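Local atomic coordinates of FAD-binding oxidoreductase (Gulosibacter chungangensis, PDB entry 7PBG), a protein that oxidises 4-alkylphenols such as 4-ethylphenol by dehydrogenation, using a covalently bound FAD cofactor. Residues R72-Y77 and N511-P516; E13-A18 and K54-I59. All coordinates share one frame; numbering follows the deposited sequence.

Contact 1 (R72-Y77 and N511-P516)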
loop_
_atom_site.group_PDB
_atom_site.type_symbol
_atom_site.label_atom_id
_atom_site.label_comp_id
_atom_site.label_asym_id
_atom_site.label_seq_id
_atom_site.Cartn_x
_atom_site.Cartn_y
_atom_site.Cartn_z
ATOM N N ARG A 72 17.542 11.342 21.852
ATOM C CA ARG A 72 18.352 10.697 22.915
ATOM C C ARG A 72 18.173 11.496 24.198
ATOM O O ARG A 72 17.938 10.876 25.252
ATOM C CB ARG A 72 19.815 10.595 22.512
ATOM C CG ARG A 72 20.042 9.567 21.417
ATOM C CD ARG A 72 21.445 9.684 20.867
ATOM N NE ARG A 72 21.590 8.837 19.696
ATOM C CZ ARG A 72 22.297 9.144 18.616
ATOM N NH1 ARG A 72 22.895 10.317 18.498
ATOM N NH2 ARG A 72 22.349 8.281 17.623
ATOM N N ILE A 73 18.326 12.815 24.105
ATOM C CA ILE A 73 18.143 13.717 25.276
ATOM C C ILE A 73 16.725 13.523 25.811
ATOM O O ILE A 73 16.540 13.480 27.042
ATOM C CB ILE A 73 18.462 15.182 24.930
ATOM C CG1 ILE A 73 19.945 15.351 24.616
ATOM C CG2 ILE A 73 18.011 16.115 26.046
ATOM C CD1 ILE A 73 20.268 16.601 23.835
ATOM N N ALA A 74 15.713 13.505 24.952
ATOM C CA ALA A 74 14.307 13.347 25.395
ATOM C C ALA A 74 14.133 12.059 26.197
ATOM O O ALA A 74 13.444 12.067 27.226
ATOM C CB ALA A 74 13.364 13.392 24.207
ATOM N N ASN A 75 14.765 10.976 25.755
ATOM C CA ASN A 75 14.708 9.675 26.470
ATOM C C ASN A 75 15.365 9.824 27.853
ATOM O O ASN A 75 14.802 9.328 28.807
ATOM C CB ASN A 75 15.410 8.570 25.668
ATOM C CG ASN A 75 14.486 7.915 24.660
ATOM O OD1 ASN A 75 13.697 7.017 24.997
ATOM N ND2 ASN A 75 14.577 8.357 23.417
ATOM N N LYS A 76 16.501 10.504 27.933
ATOM C CA LYS A 76 17.251 10.603 29.217
ATOM C C LYS A 76 16.349 11.332 30.230
ATOM O O LYS A 76 16.271 10.895 31.384
ATOM C CB LYS A 76 18.588 11.310 29.006
ATOM C CG LYS A 76 19.398 11.564 30.271
ATOM C CD LYS A 76 20.704 12.259 29.978
ATOM C CE LYS A 76 21.228 13.050 31.157
ATOM N NZ LYS A 76 22.327 13.946 30.733
ATOM N N TYR A 77 15.612 12.355 29.800
ATOM C CA TYR A 77 14.815 13.195 30.741
ATOM C C TYR A 77 13.358 12.756 30.821
ATOM O O TYR A 77 12.665 13.348 31.621
ATOM C CB TYR A 77 14.896 14.662 30.333
ATOM C CG TYR A 77 16.238 15.244 30.649
ATOM C CD1 TYR A 77 16.528 15.653 31.941
ATOM C CD2 TYR A 77 17.230 15.350 29.700
ATOM C CE1 TYR A 77 17.783 16.129 32.283
ATOM C CE2 TYR A 77 18.494 15.817 30.023
ATOM C CZ TYR A 77 18.765 16.238 31.316
ATOM O OH TYR A 77 20.009 16.731 31.620
ATOM N N ASN A 511 10.385 4.076 26.285
ATOM C CA ASN A 511 10.269 5.175 27.264
ATOM C C ASN A 511 9.024 6.037 26.967
ATOM O O ASN A 511 8.757 6.975 27.739
ATOM C CB ASN A 511 11.540 6.008 27.282
ATOM C CG ASN A 511 12.703 5.207 27.827
ATOM O OD1 ASN A 511 12.541 4.432 28.778
ATOM N ND2 ASN A 511 13.864 5.405 27.236
ATOM N N GLY A 512 8.292 5.771 25.880
ATOM C CA GLY A 512 7.015 6.449 25.582
ATOM C C GLY A 512 7.199 7.960 25.400
ATOM O O GLY A 512 6.382 8.726 25.897
ATOM N N ILE A 513 8.209 8.361 24.632
ATOM C CA ILE A 513 8.609 9.762 24.387
ATOM C C ILE A 513 7.793 10.347 23.238
ATOM O O ILE A 513 7.555 11.554 23.277
ATOM C CB ILE A 513 10.112 9.821 24.059
ATOM C CG1 ILE A 513 10.940 9.398 25.262
ATOM C CG2 ILE A 513 10.505 11.182 23.534
ATOM C CD1 ILE A 513 10.494 10.042 26.518
ATOM N N LEU A 514 7.497 9.577 22.195
ATOM C CA LEU A 514 6.873 10.206 20.997
ATOM C C LEU A 514 5.372 10.429 21.186
ATOM O O LEU A 514 4.637 9.415 21.381
ATOM C CB LEU A 514 7.167 9.370 19.759
ATOM C CG LEU A 514 8.642 9.230 19.413
ATOM C CD1 LEU A 514 8.786 8.586 18.030
ATOM C CD2 LEU A 514 9.370 10.584 19.391
ATOM N N ASN A 515 4.967 11.712 21.115
ATOM C CA ASN A 515 3.586 12.267 21.067
ATOM C C ASN A 515 2.594 11.261 21.622
ATOM O O ASN A 515 1.817 10.666 20.917
ATOM C CB ASN A 515 3.133 12.678 19.652
ATOM C CG ASN A 515 1.969 13.654 19.607
ATOM O OD1 ASN A 515 1.689 14.383 20.568
ATOM N ND2 ASN A 515 1.276 13.693 18.459
ATOM N N PRO A 516 2.626 11.051 22.940
ATOM C CA PRO A 516 1.767 10.054 23.549
ATOM C C PRO A 516 0.282 10.336 23.264
ATOM O O PRO A 516 -0.156 11.455 23.393
ATOM C CB PRO A 516 2.162 10.183 25.024
ATOM C CG PRO A 516 3.542 10.730 25.028
ATOM C CD PRO A 516 3.540 11.703 23.877
HETATM O O HOH W 1 11.834 5.221 23.916
#
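Asn75 and Asn511 join their side-chain amides in the last turn of helix 64-77, where the loop after helix 492-508 comes back against the FAD-binding domain. The side chain of Asn75 can be followed outward. Asn75 CB lies 3.9 Å from Asn511 ND2, a van der Waals distance. CG stands anti to the carbonyl carbon of Asn75, which carries the amide round to the loop. Asn75 CG is 3.9 Å from Ile513 CG1, so the root of the amide leans on an aliphatic branch. At the tip, Asn75 OD1 receives a hydrogen bond of 2.8 Å from Asn511 ND2. With an N-H...O angle of 167° the bond is nearly straight; the donor stands 17° off the carbonyl plane of Asn75, whereas OD1 lies close to the amide plane of Asn511. The two amide planes are turned 61° apart. A water donates to Asn75 OD1, also at 2.8 Å, and accepts a hydrogen bond from the backbone N of Asn511 at 3.0 Å, bridging side chain to loop backbone. The other branch, ND2, is held by Val71 O and Ala187 O, which fixes the flip of the amide: oxygen to Asn511 and the water, nitrogen to the two carbonyls. Beside this polar clasp, Ile513 CG2 packs on Ala74 CB at 3.7 Å, while Ile513 CD1 lies 3.6 Å from Ala74 O. Ile513 also has a backbone hydrogen bond with Leu81. The contact thus fits C-terminal loop, helix 64-77 and strand 81-84 together, with helix 12-26 packed on Ile73 and Tyr77.

Contact 2 (E13-A18 and K54-I59)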
loop_
_atom_site.group_PDB
_atom_site.type_symbol
_atom_site.label_atom_id
_atom_site.label_comp_id
_atom_site.label_asym_id
_atom_site.label_seq_id
_atom_site.Cartn_x
_atom_site.Cartn_y
_atom_site.Cartn_z
ATOM N N GLU A 13 13.292 22.136 37.023
ATOM C CA GLU A 13 14.754 21.944 37.106
ATOM C C GLU A 13 15.162 20.922 36.034
ATOM O O GLU A 13 16.123 21.183 35.293
ATOM C CB GLU A 13 15.129 21.540 38.532
ATOM C CG GLU A 13 16.584 21.149 38.674
ATOM C CD GLU A 13 16.869 20.640 40.071
ATOM O OE1 GLU A 13 16.818 19.412 40.267
ATOM O OE2 GLU A 13 17.028 21.493 40.977
ATOM N N GLN A 14 14.449 19.799 35.977
ATOM C CA GLN A 14 14.691 18.722 34.986
ATOM C C GLN A 14 14.537 19.287 33.569
ATOM O O GLN A 14 15.463 19.071 32.745
ATOM C CB GLN A 14 13.724 17.576 35.262
ATOM C CG GLN A 14 14.191 16.728 36.439
ATOM C CD GLN A 14 13.098 15.807 36.915
ATOM O OE1 GLN A 14 11.932 15.969 36.570
ATOM N NE2 GLN A 14 13.471 14.822 37.730
ATOM N N PHE A 15 13.441 19.995 33.312
ATOM C CA PHE A 15 13.148 20.612 31.991
ATOM C C PHE A 15 14.258 21.594 31.606
ATOM O O PHE A 15 14.749 21.574 30.438
ATOM C CB PHE A 15 11.789 21.313 31.997
ATOM C CG PHE A 15 11.298 21.642 30.617
ATOM C CD1 PHE A 15 10.759 20.639 29.829
ATOM C CD2 PHE A 15 11.473 22.899 30.064
ATOM C CE1 PHE A 15 10.308 20.915 28.545
ATOM C CE2 PHE A 15 11.018 23.167 28.776
ATOM C CZ PHE A 15 10.459 22.164 28.025
ATOM N N ALA A 16 14.661 22.480 32.522
ATOM C CA ALA A 16 15.753 23.443 32.245
ATOM C C ALA A 16 17.028 22.660 31.877
ATOM O O ALA A 16 17.835 23.165 31.059
ATOM C CB ALA A 16 16.004 24.351 33.435
ATOM N N ASN A 17 17.245 21.503 32.489
ATOM C CA ASN A 17 18.489 20.720 32.265
ATOM C C ASN A 17 18.438 20.145 30.846
ATOM O O ASN A 17 19.450 20.267 30.158
ATOM C CB ASN A 17 18.733 19.624 33.295
ATOM C CG ASN A 17 19.265 20.153 34.608
ATOM O OD1 ASN A 17 19.896 21.200 34.659
ATOM N ND2 ASN A 17 19.006 19.422 35.667
ATOM N N ALA A 18 17.277 19.637 30.431
ATOM C CA ALA A 18 17.041 19.120 29.059
ATOM C C ALA A 18 17.199 20.246 28.037
ATOM O O ALA A 18 17.885 20.051 27.001
ATOM C CB ALA A 18 15.680 18.489 28.976
ATOM N N LYS A 54 -1.029 22.441 24.568
ATOM C CA LYS A 54 -0.060 23.573 24.459
ATOM C C LYS A 54 1.354 23.047 24.698
ATOM O O LYS A 54 1.675 22.644 25.857
ATOM C CB LYS A 54 -0.426 24.742 25.383
ATOM C CG LYS A 54 -1.818 25.318 25.154
ATOM C CD LYS A 54 -1.902 26.405 24.184
ATOM C CE LYS A 54 -3.314 26.935 24.017
ATOM N NZ LYS A 54 -3.663 27.909 25.081
ATOM N N GLY A 55 2.226 23.160 23.685
ATOM C CA GLY A 55 3.622 22.718 23.820
ATOM C C GLY A 55 4.421 23.662 24.719
ATOM O O GLY A 55 3.980 24.824 24.937
ATOM N N SER A 56 5.572 23.195 25.198
ATOM C CA SER A 56 6.445 23.892 26.175
ATOM C C SER A 56 7.530 24.656 25.450
ATOM O O SER A 56 8.080 25.625 26.022
ATOM C CB SER A 56 7.081 22.935 27.117
ATOM O OG SER A 56 7.766 21.898 26.395
ATOM N N ALA A 57 7.930 24.162 24.280
ATOM C CA ALA A 57 9.140 24.646 23.612
ATOM C C ALA A 57 9.037 24.181 22.169
ATOM O O ALA A 57 8.260 23.239 21.891
ATOM C CB ALA A 57 10.380 24.111 24.283
ATOM N N VAL A 58 9.775 24.852 21.323
ATOM C CA VAL A 58 9.934 24.389 19.925
ATOM C C VAL A 58 11.403 24.360 19.590
ATOM O O VAL A 58 12.151 25.273 19.974
ATOM C CB VAL A 58 9.091 25.217 18.941
ATOM C CG1 VAL A 58 9.511 26.689 18.828
ATOM C CG2 VAL A 58 9.137 24.562 17.586
ATOM N N ILE A 59 11.794 23.311 18.868
ATOM C CA ILE A 59 13.181 23.130 18.400
ATOM C C ILE A 59 13.126 23.023 16.881
ATOM O O ILE A 59 12.260 22.317 16.351
ATOM C CB ILE A 59 13.816 21.879 19.022
ATOM C CG1 ILE A 59 13.767 21.914 20.550
ATOM C CG2 ILE A 59 15.223 21.698 18.478
ATOM C CD1 ILE A 59 14.302 20.665 21.224
#
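Ser56 OG is held by Gly101 O and, more weakly, by Thr102 O, and the ring of Phe15 comes up against this fixed hydroxyl. The setting is the alpha/beta part of the FAD-binding domain: strand 57-59, helix 64-77 and strand 81-84 form a beta-alpha-beta crossover, with strand 103-106 lying between the two parallel strands, and helix 12-26 packs on the same sheet. Phe15 spans the gap between helix and strand: the nearest CA atoms across the two segments, those of Phe15 and Ser56, are 9.5 Å apart. With CG anti to the backbone N (chi1 -165°), the ring extends from the helix and leads with CZ. Phe15 CZ lies 3.2 Å from Ser56 OG, which stands obliquely to the ring and is already engaged elsewhere. Ser56 CB follows at 3.6 Å from Phe15 CZ. Phe3 meets the Phe15 ring edge-to-face, and Leu6 and Val103 add further apolar contacts. Replacing the phenylalanine by an alanine would probably open a gap between helix 12-26 and the sheet, leaving Phe3 without its stacking partner. Beyond Ser56, the methyl of Ala57 sits at the ring's edge, near its plane, with CB 4.2 Å from Phe15 CZ.

Contacts 1 and 2 are joined through helix 64-77, which follows strand 57-59 of contact 2 in the chain and carries one side of contact 1. Their centres are 12 Å apart, and Tyr77 makes the direct connection: Tyr77 CD2 packs 3.6 Å from Ala18 CB. All three touching residues of contact 2 are buried, and its interface between helix and sheet is mainly apolar. Contact 1 is only partly buried; apolar packing there lies beside a hydrogen bond between two side-chain amides and a bridging water. The chain separations differ as well: 36 residues for 13-18 and 54-59, against 434 for 72-77 and 511-516, which brings the C-terminal region onto the FAD-binding domain.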